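Tyrosine specific protein phosphatase, putative (Trypanosoma brucei, PDB 3M4U) is a protein tyrosine phosphatase that dephosphorylates the nucleolar protein NOPP44/46 and acts as a life cycle switch of the parasite. Local coordinates at residues Tyr243-His248 and Tyr260-Ala265; Arg134-Glu139 and Gln191-Gly196; Leu247-Gly252 and Gly289-Asp294. One frame throughout, in Å; residues are numbered along the deposited sequence.

Contact 1 of 3, residues Tyr243-His248 and Tyr260-Ala265; sequences YAALLH and YSIVAA
Ile-262 reaches from helix 258-269 end-on into the flank of helix 234-250, where Ala-244, Ala-245 and His-248 receive it. Its CD1 methyl leads. This atom lies 3.5 Å from the backbone N of Ala-245, close against the main chain, and 3.8 Å from the CB of that residue. The methyl of Ala-244 sits at the fork of the isoleucine, with its CB 3.8 Å from Ile-262 CD1 and 3.9 Å from Ile-262 CG2. With chi1 at -75°, CG1 stands beside the backbone N of Ile-262 and carries CD1 outward, while CG2 falls to the other side, next to the carbonyl carbon. One turn further along helix 234-250, the imidazole of His-248 lies with a face over the same methyl, at 4.4 Å from its CE1 to Ile-262 CD1. That ring is held by its own helix: ND1 donates to Ala-244 O at 3.0 Å, while the backbone N of His-248 bonds to the same oxygen. The bent bond from ND1, 132° at the hydrogen, probably helps fix the ring's rotation and is consistent with a proton on ND1. The short helical segments stay 10.1 Å apart between axes, at 140° between their directions, and the length of Ile-262 bridges the gap. Outside this contact Ala-245 touches Val-287 of helix 277-290, and Tyr-243 makes an edge-to-face pair with Phe-92. This is apolar helix-helix packing within the C-terminal helical part of the tyrosine phosphatase fold, built on the helix that follows the phosphate-binding P-loop.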
ATOM      1  N   TYR A 243      -8.336   3.001  -5.754  1.00 28.86           N
ATOM      2  CA  TYR A 243      -7.886   3.115  -7.142  1.00 30.43           C
ATOM      3  C   TYR A 243      -8.692   2.212  -8.064  1.00 33.24           C
ATOM      4  O   TYR A 243      -9.142   2.640  -9.118  1.00 37.82           O
ATOM      5  CB  TYR A 243      -6.399   2.770  -7.256  1.00 32.87           C
ATOM      6  CG  TYR A 243      -5.908   2.539  -8.678  1.00 39.22           C
ATOM      7  CD1 TYR A 243      -5.462   3.600  -9.468  1.00 39.14           C
ATOM      8  CD2 TYR A 243      -5.884   1.261  -9.225  1.00 35.83           C
ATOM      9  CE1 TYR A 243      -5.008   3.391 -10.767  1.00 42.00           C
ATOM     10  CE2 TYR A 243      -5.438   1.045 -10.514  1.00 38.21           C
ATOM     11  CZ  TYR A 243      -4.999   2.110 -11.283  1.00 43.51           C
ATOM     12  OH  TYR A 243      -4.553   1.888 -12.572  1.00 46.80           O
ATOM     13  N   ALA A 244      -8.858   0.955  -7.659  1.00 32.80           N
ATOM     14  CA  ALA A 244      -9.595  -0.027  -8.443  1.00 36.16           C
ATOM     15  C   ALA A 244     -11.050   0.368  -8.701  1.00 37.92           C
ATOM     16  O   ALA A 244     -11.543   0.299  -9.836  1.00 38.04           O
ATOM     17  CB  ALA A 244      -9.530  -1.415  -7.779  1.00 36.73           C
ATOM     18  N   ALA A 245     -11.740   0.783  -7.652  1.00 35.78           N
ATOM     19  CA  ALA A 245     -13.141   1.145  -7.807  1.00 40.89           C
ATOM     20  C   ALA A 245     -13.316   2.367  -8.707  1.00 38.88           C
ATOM     21  O   ALA A 245     -14.241   2.414  -9.504  1.00 37.15           O
ATOM     22  CB  ALA A 245     -13.797   1.348  -6.464  1.00 32.20           C
ATOM     23  N   LEU A 246     -12.426   3.347  -8.593  1.00 40.78           N
ATOM     24  CA  LEU A 246     -12.486   4.513  -9.476  1.00 38.62           C
ATOM     25  C   LEU A 246     -12.338   4.070 -10.918  1.00 45.56           C
ATOM     26  O   LEU A 246     -13.027   4.556 -11.816  1.00 47.32           O
ATOM     27  CB  LEU A 246     -11.364   5.497  -9.167  1.00 34.96           C
ATOM     28  CG  LEU A 246     -11.536   6.365  -7.930  1.00 43.04           C
ATOM     29  CD1 LEU A 246     -10.600   7.573  -8.022  1.00 47.07           C
ATOM     30  CD2 LEU A 246     -12.978   6.811  -7.829  1.00 47.60           C
ATOM     31  N   LEU A 247     -11.413   3.144 -11.128  1.00 43.47           N
ATOM     32  CA  LEU A 247     -11.147   2.616 -12.445  1.00 45.67           C
ATOM     33  C   LEU A 247     -12.437   2.017 -13.018  1.00 45.42           C
ATOM     34  O   LEU A 247     -12.828   2.350 -14.132  1.00 52.54           O
ATOM     35  CB  LEU A 247     -10.022   1.584 -12.345  1.00 49.44           C
ATOM     36  CG  LEU A 247      -9.400   0.965 -13.591  1.00 50.93           C
ATOM     37  CD1 LEU A 247     -10.309  -0.136 -14.122  1.00 52.23           C
ATOM     38  CD2 LEU A 247      -9.104   2.020 -14.652  1.00 51.76           C
ATOM     39  N   HIS A 248     -13.105   1.164 -12.246  1.00 40.08           N
ATOM     40  CA  HIS A 248     -14.423   0.625 -12.617  1.00 45.92           C
ATOM     41  C   HIS A 248     -15.463   1.706 -12.948  1.00 47.41           C
ATOM     42  O   HIS A 248     -16.329   1.505 -13.796  1.00 52.13           O
ATOM     43  CB  HIS A 248     -14.988  -0.263 -11.505  1.00 40.66           C
ATOM     44  CG  HIS A 248     -14.352  -1.612 -11.422  1.00 42.36           C
ATOM     45  ND1 HIS A 248     -12.986  -1.793 -11.374  1.00 46.16           N
ATOM     46  CD2 HIS A 248     -14.893  -2.853 -11.349  1.00 45.72           C
ATOM     47  CE1 HIS A 248     -12.713  -3.082 -11.289  1.00 47.13           C
ATOM     48  NE2 HIS A 248     -13.856  -3.747 -11.270  1.00 43.26           N
ATOM     49  N   TYR A 260     -17.373  -4.397  -2.822  1.00 44.18           N
ATOM     50  CA  TYR A 260     -17.289  -5.629  -2.068  1.00 43.52           C
ATOM     51  C   TYR A 260     -16.309  -6.631  -2.681  1.00 45.45           C
ATOM     52  O   TYR A 260     -15.512  -7.265  -1.972  1.00 43.15           O
ATOM     53  CB  TYR A 260     -18.656  -6.289  -1.958  1.00 43.40           C
ATOM     54  CG  TYR A 260     -18.580  -7.506  -1.088  1.00 45.13           C
ATOM     55  CD1 TYR A 260     -18.885  -7.431   0.264  1.00 41.63           C
ATOM     56  CD2 TYR A 260     -18.134  -8.719  -1.603  1.00 47.37           C
ATOM     57  CE1 TYR A 260     -18.795  -8.538   1.071  1.00 46.04           C
ATOM     58  CE2 TYR A 260     -18.033  -9.833  -0.803  1.00 48.43           C
ATOM     59  CZ  TYR A 260     -18.366  -9.740   0.535  1.00 46.34           C
ATOM     60  OH  TYR A 260     -18.259 -10.851   1.336  1.00 51.20           O
ATOM     61  N   SER A 261     -16.396  -6.801  -3.994  1.00 44.59           N
ATOM     62  CA  SER A 261     -15.592  -7.811  -4.673  1.00 45.57           C
ATOM     63  C   SER A 261     -14.133  -7.398  -4.724  1.00 45.91           C
ATOM     64  O   SER A 261     -13.239  -8.227  -4.538  1.00 46.93           O
ATOM     65  CB  SER A 261     -16.112  -8.047  -6.086  1.00 47.16           C
ATOM     66  OG  SER A 261     -17.419  -8.586  -6.033  1.00 59.47           O
ATOM     67  N   ILE A 262     -13.907  -6.112  -4.990  1.00 42.10           N
ATOM     68  CA  ILE A 262     -12.564  -5.578  -5.042  1.00 41.29           C
ATOM     69  C   ILE A 262     -11.871  -5.889  -3.730  1.00 40.20           C
ATOM     70  O   ILE A 262     -10.724  -6.343  -3.715  1.00 36.98           O
ATOM     71  CB  ILE A 262     -12.568  -4.074  -5.275  1.00 38.39           C
ATOM     72  CG1 ILE A 262     -12.904  -3.778  -6.728  1.00 37.38           C
ATOM     73  CG2 ILE A 262     -11.209  -3.479  -4.921  1.00 34.91           C
ATOM     74  CD1 ILE A 262     -13.145  -2.315  -6.998  1.00 38.30           C
ATOM     75  N   VAL A 263     -12.574  -5.665  -2.628  1.00 30.76           N
ATOM     76  CA  VAL A 263     -11.957  -5.909  -1.343  1.00 38.29           C
ATOM     77  C   VAL A 263     -11.778  -7.415  -1.101  1.00 42.58           C
ATOM     78  O   VAL A 263     -10.736  -7.846  -0.595  1.00 44.18           O
ATOM     79  CB  VAL A 263     -12.722  -5.244  -0.194  1.00 37.19           C
ATOM     80  CG1 VAL A 263     -12.142  -5.682   1.134  1.00 38.23           C
ATOM     81  CG2 VAL A 263     -12.645  -3.739  -0.311  1.00 33.84           C
ATOM     82  N   ALA A 264     -12.780  -8.202  -1.486  1.00 41.76           N
ATOM     83  CA  ALA A 264     -12.726  -9.664  -1.371  1.00 45.95           C
ATOM     84  C   ALA A 264     -11.543 -10.240  -2.143  1.00 39.57           C
ATOM     85  O   ALA A 264     -10.852 -11.137  -1.662  1.00 37.53           O
ATOM     86  CB  ALA A 264     -14.028 -10.293  -1.867  1.00 43.25           C
ATOM     87  N   ALA A 265     -11.323  -9.723  -3.345  1.00 39.34           N
ATOM     88  CA  ALA A 265     -10.225 -10.182  -4.179  1.00 37.29           C
ATOM     89  C   ALA A 265      -8.905  -9.796  -3.539  1.00 40.26           C
ATOM     90  O   ALA A 265      -7.953 -10.575  -3.569  1.00 41.56           O
ATOM     91  CB  ALA A 265     -10.334  -9.596  -5.568  1.00 40.36           C
TER

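Contact 2 of 3, residues Arg134-Glu139 and Gln191-Gly196; sequences RYWPEE and QVQYVG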
ATOM      1  N   ARG A 134      13.545   4.213   8.060  1.00 35.36           N
ATOM      2  CA  ARG A 134      13.916   5.148   7.006  1.00 36.58           C
ATOM      3  C   ARG A 134      14.944   4.537   6.043  1.00 35.13           C
ATOM      4  O   ARG A 134      15.944   3.943   6.465  1.00 43.02           O
ATOM      5  CB  ARG A 134      14.444   6.427   7.639  1.00 41.49           C
ATOM      6  CG  ARG A 134      14.716   7.538   6.669  1.00 38.13           C
ATOM      7  CD  ARG A 134      15.477   8.649   7.356  1.00 37.55           C
ATOM      8  NE  ARG A 134      16.788   8.722   6.739  1.00 55.14           N
ATOM      9  CZ  ARG A 134      17.925   8.936   7.382  1.00 45.91           C
ATOM     10  NH1 ARG A 134      17.935   9.134   8.690  1.00 45.74           N
ATOM     11  NH2 ARG A 134      19.049   8.957   6.694  1.00 52.67           N
ATOM     12  N   TYR A 135      14.682   4.656   4.750  1.00 33.73           N
ATOM     13  CA  TYR A 135      15.569   4.094   3.733  1.00 32.49           C
ATOM     14  C   TYR A 135      15.897   5.146   2.697  1.00 29.18           C
ATOM     15  O   TYR A 135      16.269   4.825   1.582  1.00 32.93           O
ATOM     16  CB  TYR A 135      14.927   2.881   3.032  1.00 30.79           C
ATOM     17  CG  TYR A 135      13.498   3.101   2.533  1.00 32.24           C
ATOM     18  CD1 TYR A 135      13.247   3.557   1.239  1.00 29.92           C
ATOM     19  CD2 TYR A 135      12.400   2.832   3.358  1.00 34.73           C
ATOM     20  CE1 TYR A 135      11.956   3.736   0.773  1.00 26.60           C
ATOM     21  CE2 TYR A 135      11.091   3.016   2.905  1.00 29.69           C
ATOM     22  CZ  TYR A 135      10.879   3.474   1.616  1.00 32.38           C
ATOM     23  OH  TYR A 135       9.586   3.661   1.171  1.00 30.09           O
ATOM     24  N   TRP A 136      15.738   6.404   3.054  1.00 30.71           N
ATOM     25  CA  TRP A 136      16.123   7.478   2.155  1.00 37.15           C
ATOM     26  C   TRP A 136      17.063   8.436   2.873  1.00 37.94           C
ATOM     27  O   TRP A 136      16.962   8.634   4.091  1.00 40.12           O
ATOM     28  CB  TRP A 136      14.889   8.238   1.685  1.00 34.13           C
ATOM     29  CG  TRP A 136      14.106   8.798   2.815  1.00 33.22           C
ATOM     30  CD1 TRP A 136      14.292   9.996   3.416  1.00 32.37           C
ATOM     31  CD2 TRP A 136      13.021   8.164   3.499  1.00 31.02           C
ATOM     32  NE1 TRP A 136      13.382  10.164   4.435  1.00 33.56           N
ATOM     33  CE2 TRP A 136      12.588   9.049   4.504  1.00 35.22           C
ATOM     34  CE3 TRP A 136      12.373   6.933   3.357  1.00 33.93           C
ATOM     35  CZ2 TRP A 136      11.531   8.749   5.367  1.00 34.94           C
ATOM     36  CZ3 TRP A 136      11.325   6.625   4.223  1.00 33.42           C
ATOM     37  CH2 TRP A 136      10.909   7.535   5.207  1.00 36.84           C
ATOM     38  N   PRO A 137      17.978   9.057   2.122  1.00 37.39           N
ATOM     39  CA  PRO A 137      18.805  10.077   2.783  1.00 44.53           C
ATOM     40  C   PRO A 137      17.949  11.239   3.328  1.00 46.24           C
ATOM     41  O   PRO A 137      16.959  11.637   2.703  1.00 44.69           O
ATOM     42  CB  PRO A 137      19.739  10.556   1.664  1.00 43.20           C
ATOM     43  CG  PRO A 137      19.711   9.451   0.628  1.00 43.32           C
ATOM     44  CD  PRO A 137      18.333   8.865   0.703  1.00 38.20           C
ATOM     45  N   GLU A 138      18.317  11.759   4.493  1.00 47.00           N
ATOM     46  CA  GLU A 138      17.651  12.934   5.052  1.00 55.57           C
ATOM     47  C   GLU A 138      18.594  14.129   4.993  1.00 59.06           C
ATOM     48  O   GLU A 138      19.701  14.022   4.479  1.00 62.08           O
ATOM     49  CB  GLU A 138      17.208  12.672   6.490  1.00 55.77           C
ATOM     50  N   GLU A 139      18.161  15.273   5.506  1.00 65.26           N
ATOM     51  CA  GLU A 139      19.062  16.410   5.620  1.00 62.09           C
ATOM     52  C   GLU A 139      20.041  16.079   6.731  1.00 68.66           C
ATOM     53  O   GLU A 139      19.629  15.705   7.827  1.00 76.31           O
ATOM     54  CB  GLU A 139      18.282  17.644   5.976  1.00 68.35           C
ATOM     55  N   GLN A 191       9.825   7.697  -4.557  1.00 38.04           N
ATOM     56  CA  GLN A 191       8.916   7.379  -3.470  1.00 36.92           C
ATOM     57  C   GLN A 191       8.037   8.569  -3.148  1.00 35.44           C
ATOM     58  O   GLN A 191       8.480   9.714  -3.161  1.00 32.54           O
ATOM     59  CB  GLN A 191       9.619   6.860  -2.201  1.00 35.84           C
ATOM     60  CG  GLN A 191      10.054   7.960  -1.265  1.00 43.86           C
ATOM     61  CD  GLN A 191       9.740   7.724   0.214  1.00 35.85           C
ATOM     62  OE1 GLN A 191       9.244   6.675   0.628  1.00 35.77           O
ATOM     63  NE2 GLN A 191      10.057   8.722   1.020  1.00 36.29           N
ATOM     64  N   VAL A 192       6.777   8.272  -2.861  1.00 32.72           N
ATOM     65  CA  VAL A 192       5.849   9.273  -2.385  1.00 32.67           C
ATOM     66  C   VAL A 192       5.345   8.859  -0.996  1.00 34.15           C
ATOM     67  O   VAL A 192       4.747   7.788  -0.841  1.00 33.51           O
ATOM     68  CB  VAL A 192       4.678   9.440  -3.395  1.00 36.03           C
ATOM     69  CG1 VAL A 192       3.620  10.398  -2.874  1.00 30.82           C
ATOM     70  CG2 VAL A 192       5.216   9.917  -4.739  1.00 34.29           C
ATOM     71  N   GLN A 193       5.605   9.693   0.013  1.00 30.90           N
ATOM     72  CA  GLN A 193       5.192   9.388   1.373  1.00 27.63           C
ATOM     73  C   GLN A 193       4.091  10.311   1.837  1.00 35.01           C
ATOM     74  O   GLN A 193       4.215  11.552   1.759  1.00 34.09           O
ATOM     75  CB  GLN A 193       6.369   9.472   2.348  1.00 29.50           C
ATOM     76  CG  GLN A 193       6.049   8.984   3.752  1.00 27.64           C
ATOM     77  CD  GLN A 193       7.043   9.482   4.790  1.00 34.91           C
ATOM     78  OE1 GLN A 193       7.965  10.240   4.465  1.00 33.17           O
ATOM     79  NE2 GLN A 193       6.862   9.060   6.052  1.00 30.72           N
ATOM     80  N   TYR A 194       3.008   9.704   2.322  1.00 30.73           N
ATOM     81  CA  TYR A 194       1.901  10.452   2.885  1.00 25.08           C
ATOM     82  C   TYR A 194       1.878  10.222   4.376  1.00 33.27           C
ATOM     83  O   TYR A 194       1.831   9.057   4.829  1.00 34.04           O
ATOM     84  CB  TYR A 194       0.583   9.988   2.277  1.00 33.30           C
ATOM     85  CG  TYR A 194      -0.646  10.626   2.901  1.00 33.78           C
ATOM     86  CD1 TYR A 194      -0.672  11.985   3.211  1.00 32.73           C
ATOM     87  CD2 TYR A 194      -1.784   9.870   3.158  1.00 33.02           C
ATOM     88  CE1 TYR A 194      -1.790  12.567   3.790  1.00 34.07           C
ATOM     89  CE2 TYR A 194      -2.918  10.441   3.721  1.00 34.42           C
ATOM     90  CZ  TYR A 194      -2.921  11.795   4.035  1.00 34.84           C
ATOM     91  OH  TYR A 194      -4.056  12.353   4.598  1.00 30.94           O
ATOM     92  N   VAL A 195       1.915  11.320   5.136  1.00 28.80           N
ATOM     93  CA  VAL A 195       2.026  11.251   6.588  1.00 29.70           C
ATOM     94  C   VAL A 195       0.765  11.711   7.346  1.00 32.72           C
ATOM     95  O   VAL A 195       0.775  11.845   8.580  1.00 28.86           O
ATOM     96  CB  VAL A 195       3.274  12.026   7.097  1.00 33.77           C
ATOM     97  CG1 VAL A 195       4.530  11.509   6.416  1.00 35.33           C
ATOM     98  CG2 VAL A 195       3.121  13.536   6.857  1.00 32.74           C
ATOM     99  N   GLY A 196      -0.319  11.939   6.617  1.00 31.70           N
ATOM    100  CA  GLY A 196      -1.568  12.344   7.239  1.00 28.85           C
ATOM    101  C   GLY A 196      -2.527  11.176   7.342  1.00 32.16           C
ATOM    102  O   GLY A 196      -3.746  11.360   7.335  1.00 27.59           O
TER
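This is a buried contact of aromatic rings with glutamine amides, joining the loop that carries Tyr-135 and Trp-136 to Gln-191 and Gln-193 on strand 187-194 of the central sheet. Trp-136 lies between two neighbours: Arg-134 CG rests 3.4 Å above the centre of one face, and the amide of Gln-191 covers the rim of the opposite face. A chi1 of 58° sets the tryptophan CG between its backbone N and carbonyl carbon, bringing the indole across that amide. The Gln-191 CD to Trp-136 CE3 distance is 4.2 Å, and amide and indole planes are 34° apart, closer to stacked than to perpendicular. The same amide end also approaches the phenol of Tyr-135, with Gln-191 CD 4.2 Å from Tyr-135 OH. That hydroxyl is hydrogen-bonded to His-228, the first residue of the HCX5R signature that forms the phosphate-binding P-loop. Strand 187-194 in turn leads in sequence into the family's WPD-loop motif. Gln-193 meets the far end of the indole through OE1, 4.0 Å from Trp-136 CZ2, its amide turned 54° from the ring. Both ends of this buried amide are satisfied, OE1 by Arg-175 and NE2 by Thr-122 O; Arg-175 also makes a cation-pi contact with Trp-136. On the loop side, Arg-134 NE donates almost straight to Trp-136 O at 2.7 Å, clamping the arginine chain over the indole.

Contact 3 of 3, residues Leu247-Gly252 and Gly289-Asp294; sequences LHIERG and GRLGVD
The CA atoms of Ile-249 and Arg-290 stand 8.2 Å apart where the last turns of helices 234-250 and 277-290 come together at the protein surface. Ile-249 supplies both branches of the contact. Its CD1 meets Arg-290 CB at 4.2 Å, and its CG2 meets Leu-291 CD2, also at 4.2 Å, so the isoleucine straddles two consecutive residues at the end of the other helix. Both helices finish in Schellman motifs. Gly-252 is the C-prime residue of the first, with its N bonded to Ile-249 O at 3.0 Å and Ile-253 N to His-248 O; Gly-292 is that of the second, with its N bonded to Gly-289 O at 3.1 Å and Val-293 N to Leu-288 O. Each glycine takes the positive phi that turns the chain away from its helix. Arg-290 touches only with the base of its side chain: a bend at chi2 of -60° swings the guanidinium away from Ile-249. Its NE stays 6.6 Å from Glu-250 OE2, opposite charges near each other without forming a salt bridge. Ile-249 also packs on Val-287, about one turn before Arg-290.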
ATOM      1  N   LEU A 247     -11.413   3.144 -11.128  1.00 43.47           N
ATOM      2  CA  LEU A 247     -11.147   2.616 -12.445  1.00 45.67           C
ATOM      3  C   LEU A 247     -12.437   2.017 -13.018  1.00 45.42           C
ATOM      4  O   LEU A 247     -12.828   2.350 -14.132  1.00 52.54           O
ATOM      5  CB  LEU A 247     -10.022   1.584 -12.345  1.00 49.44           C
ATOM      6  CG  LEU A 247      -9.400   0.965 -13.591  1.00 50.93           C
ATOM      7  CD1 LEU A 247     -10.309  -0.136 -14.122  1.00 52.23           C
ATOM      8  CD2 LEU A 247      -9.104   2.020 -14.652  1.00 51.76           C
ATOM      9  N   HIS A 248     -13.105   1.164 -12.246  1.00 40.08           N
ATOM     10  CA  HIS A 248     -14.423   0.625 -12.617  1.00 45.92           C
ATOM     11  C   HIS A 248     -15.463   1.706 -12.948  1.00 47.41           C
ATOM     12  O   HIS A 248     -16.329   1.505 -13.796  1.00 52.13           O
ATOM     13  CB  HIS A 248     -14.988  -0.263 -11.505  1.00 40.66           C
ATOM     14  CG  HIS A 248     -14.352  -1.612 -11.422  1.00 42.36           C
ATOM     15  ND1 HIS A 248     -12.986  -1.793 -11.374  1.00 46.16           N
ATOM     16  CD2 HIS A 248     -14.893  -2.853 -11.349  1.00 45.72           C
ATOM     17  CE1 HIS A 248     -12.713  -3.082 -11.289  1.00 47.13           C
ATOM     18  NE2 HIS A 248     -13.856  -3.747 -11.270  1.00 43.26           N
ATOM     19  N   ILE A 249     -15.394   2.836 -12.262  1.00 42.61           N
ATOM     20  CA  ILE A 249     -16.271   3.953 -12.567  1.00 49.28           C
ATOM     21  C   ILE A 249     -15.946   4.575 -13.931  1.00 52.51           C
ATOM     22  O   ILE A 249     -16.835   4.781 -14.758  1.00 53.12           O
ATOM     23  CB  ILE A 249     -16.198   5.030 -11.488  1.00 45.59           C
ATOM     24  CG1 ILE A 249     -16.622   4.451 -10.144  1.00 41.00           C
ATOM     25  CG2 ILE A 249     -17.093   6.200 -11.855  1.00 46.95           C
ATOM     26  CD1 ILE A 249     -16.658   5.481  -9.055  1.00 44.27           C
ATOM     27  N   GLU A 250     -14.669   4.864 -14.164  1.00 56.94           N
ATOM     28  CA  GLU A 250     -14.223   5.434 -15.438  1.00 52.40           C
ATOM     29  C   GLU A 250     -14.517   4.519 -16.628  1.00 55.80           C
ATOM     30  O   GLU A 250     -14.753   4.996 -17.733  1.00 57.87           O
ATOM     31  CB  GLU A 250     -12.737   5.783 -15.377  1.00 45.11           C
ATOM     32  CG  GLU A 250     -12.448   7.005 -14.505  1.00 56.76           C
ATOM     33  CD  GLU A 250     -10.990   7.103 -14.048  1.00 63.64           C
ATOM     34  OE1 GLU A 250     -10.133   6.343 -14.567  1.00 62.22           O
ATOM     35  OE2 GLU A 250     -10.709   7.940 -13.156  1.00 57.92           O
ATOM     36  N   ARG A 251     -14.506   3.210 -16.401  1.00 55.56           N
ATOM     37  CA  ARG A 251     -14.828   2.246 -17.454  1.00 53.42           C
ATOM     38  C   ARG A 251     -16.319   1.922 -17.538  1.00 57.71           C
ATOM     39  O   ARG A 251     -16.709   0.929 -18.153  1.00 60.56           O
ATOM     40  CB  ARG A 251     -14.047   0.952 -17.245  1.00 54.90           C
ATOM     41  CG  ARG A 251     -12.569   1.086 -17.548  1.00 60.09           C
ATOM     42  CD  ARG A 251     -11.874  -0.247 -17.445  1.00 53.07           C
ATOM     43  NE  ARG A 251     -10.484  -0.147 -17.869  1.00 57.23           N
ATOM     44  CZ  ARG A 251      -9.611  -1.142 -17.772  1.00 59.01           C
ATOM     45  NH1 ARG A 251      -9.994  -2.305 -17.249  1.00 55.21           N
ATOM     46  NH2 ARG A 251      -8.359  -0.967 -18.189  1.00 56.43           N
ATOM     47  N   GLY A 252     -17.147   2.750 -16.910  1.00 58.31           N
ATOM     48  CA  GLY A 252     -18.583   2.538 -16.914  1.00 53.07           C
ATOM     49  C   GLY A 252     -19.002   1.116 -16.582  1.00 55.78           C
ATOM     50  O   GLY A 252     -19.971   0.606 -17.150  1.00 53.99           O
ATOM     51  N   GLY A 289     -18.480   9.640  -3.804  1.00 43.94           N
ATOM     52  CA  GLY A 289     -18.015  10.992  -4.051  1.00 44.30           C
ATOM     53  C   GLY A 289     -17.804  11.303  -5.521  1.00 49.12           C
ATOM     54  O   GLY A 289     -18.129  12.406  -5.973  1.00 46.00           O
ATOM     55  N   ARG A 290     -17.254  10.344  -6.271  1.00 46.03           N
ATOM     56  CA  ARG A 290     -16.985  10.558  -7.692  1.00 45.85           C
ATOM     57  C   ARG A 290     -18.262  10.528  -8.513  1.00 47.52           C
ATOM     58  O   ARG A 290     -18.270  10.952  -9.659  1.00 47.83           O
ATOM     59  CB  ARG A 290     -16.011   9.515  -8.238  1.00 49.81           C
ATOM     60  CG  ARG A 290     -14.643   9.568  -7.596  1.00 60.08           C
ATOM     61  CD  ARG A 290     -13.932  10.913  -7.779  1.00 57.42           C
ATOM     62  NE  ARG A 290     -12.518  10.774  -7.425  1.00 64.09           N
ATOM     63  CZ  ARG A 290     -11.584  11.705  -7.603  1.00 72.72           C
ATOM     64  NH1 ARG A 290     -11.895  12.888  -8.136  1.00 69.61           N
ATOM     65  NH2 ARG A 290     -10.328  11.448  -7.241  1.00 65.91           N
ATOM     66  N   LEU A 291     -19.328  10.000  -7.926  1.00 47.73           N
ATOM     67  CA  LEU A 291     -20.629   9.968  -8.570  1.00 47.40           C
ATOM     68  C   LEU A 291     -21.451  11.182  -8.145  1.00 50.34           C
ATOM     69  O   LEU A 291     -22.660  11.222  -8.365  1.00 50.63           O
ATOM     70  CB  LEU A 291     -21.381   8.696  -8.178  1.00 45.75           C
ATOM     71  CG  LEU A 291     -20.791   7.359  -8.604  1.00 48.29           C
ATOM     72  CD1 LEU A 291     -21.602   6.216  -8.023  1.00 42.19           C
ATOM     73  CD2 LEU A 291     -20.733   7.284 -10.125  1.00 47.09           C
ATOM     74  N   GLY A 292     -20.798  12.153  -7.516  1.00 49.19           N
ATOM     75  CA  GLY A 292     -21.463  13.358  -7.053  1.00 47.30           C
ATOM     76  C   GLY A 292     -22.476  13.153  -5.937  1.00 55.94           C
ATOM     77  O   GLY A 292     -23.406  13.947  -5.799  1.00 61.33           O
ATOM     78  N   VAL A 293     -22.316  12.095  -5.144  1.00 51.62           N
ATOM     79  CA  VAL A 293     -23.149  11.898  -3.955  1.00 51.00           C
ATOM     80  C   VAL A 293     -22.588  12.677  -2.761  1.00 55.52           C
ATOM     81  O   VAL A 293     -21.372  12.795  -2.620  1.00 58.47           O
ATOM     82  CB  VAL A 293     -23.247  10.410  -3.585  1.00 56.38           C
ATOM     83  CG1 VAL A 293     -23.818  10.229  -2.177  1.00 55.31           C
ATOM     84  CG2 VAL A 293     -24.080   9.663  -4.617  1.00 55.41           C
ATOM     85  N   ASP A 294     -23.464  13.214  -1.913  1.00 58.30           N
ATOM     86  CA  ASP A 294     -23.021  13.974  -0.738  1.00 64.64           C
ATOM     87  C   ASP A 294     -22.532  13.044   0.364  1.00 66.88           C
ATOM     88  O   ASP A 294     -23.242  12.134   0.797  1.00 60.92           O
ATOM     89  CB  ASP A 294     -24.120  14.900  -0.193  1.00 71.26           C
ATOM     90  CG  ASP A 294     -23.607  15.844   0.902  1.00 74.33           C
ATOM     91  OD1 ASP A 294     -22.426  16.262   0.832  1.00 77.73           O
ATOM     92  OD2 ASP A 294     -24.384  16.176   1.827  1.00 70.71           O
TER

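How the contacts relate
From the N terminus, contact 2 comes first: it closes a loop of 51 residues, rich in strand, tying the segment at 134-139 to segment 191-196, at the end of strand 187-194. Contacts 1 and 3 open only afterwards, from the same part of helix 234-250, and share Leu-247 and His-248. Contact 1 closes a short loop onto helix 258-269; contact 3 spans 36 residues to the end of helix 277-290. Helix 258-269, where contact 1 closes, lies within that longer loop. Their centres are 12 Å apart, and Leu-246 packs against Arg-290 between them. Contact 2 lies across the chain's centre from contact 1, between a loop and the central sheet rather than among the helices.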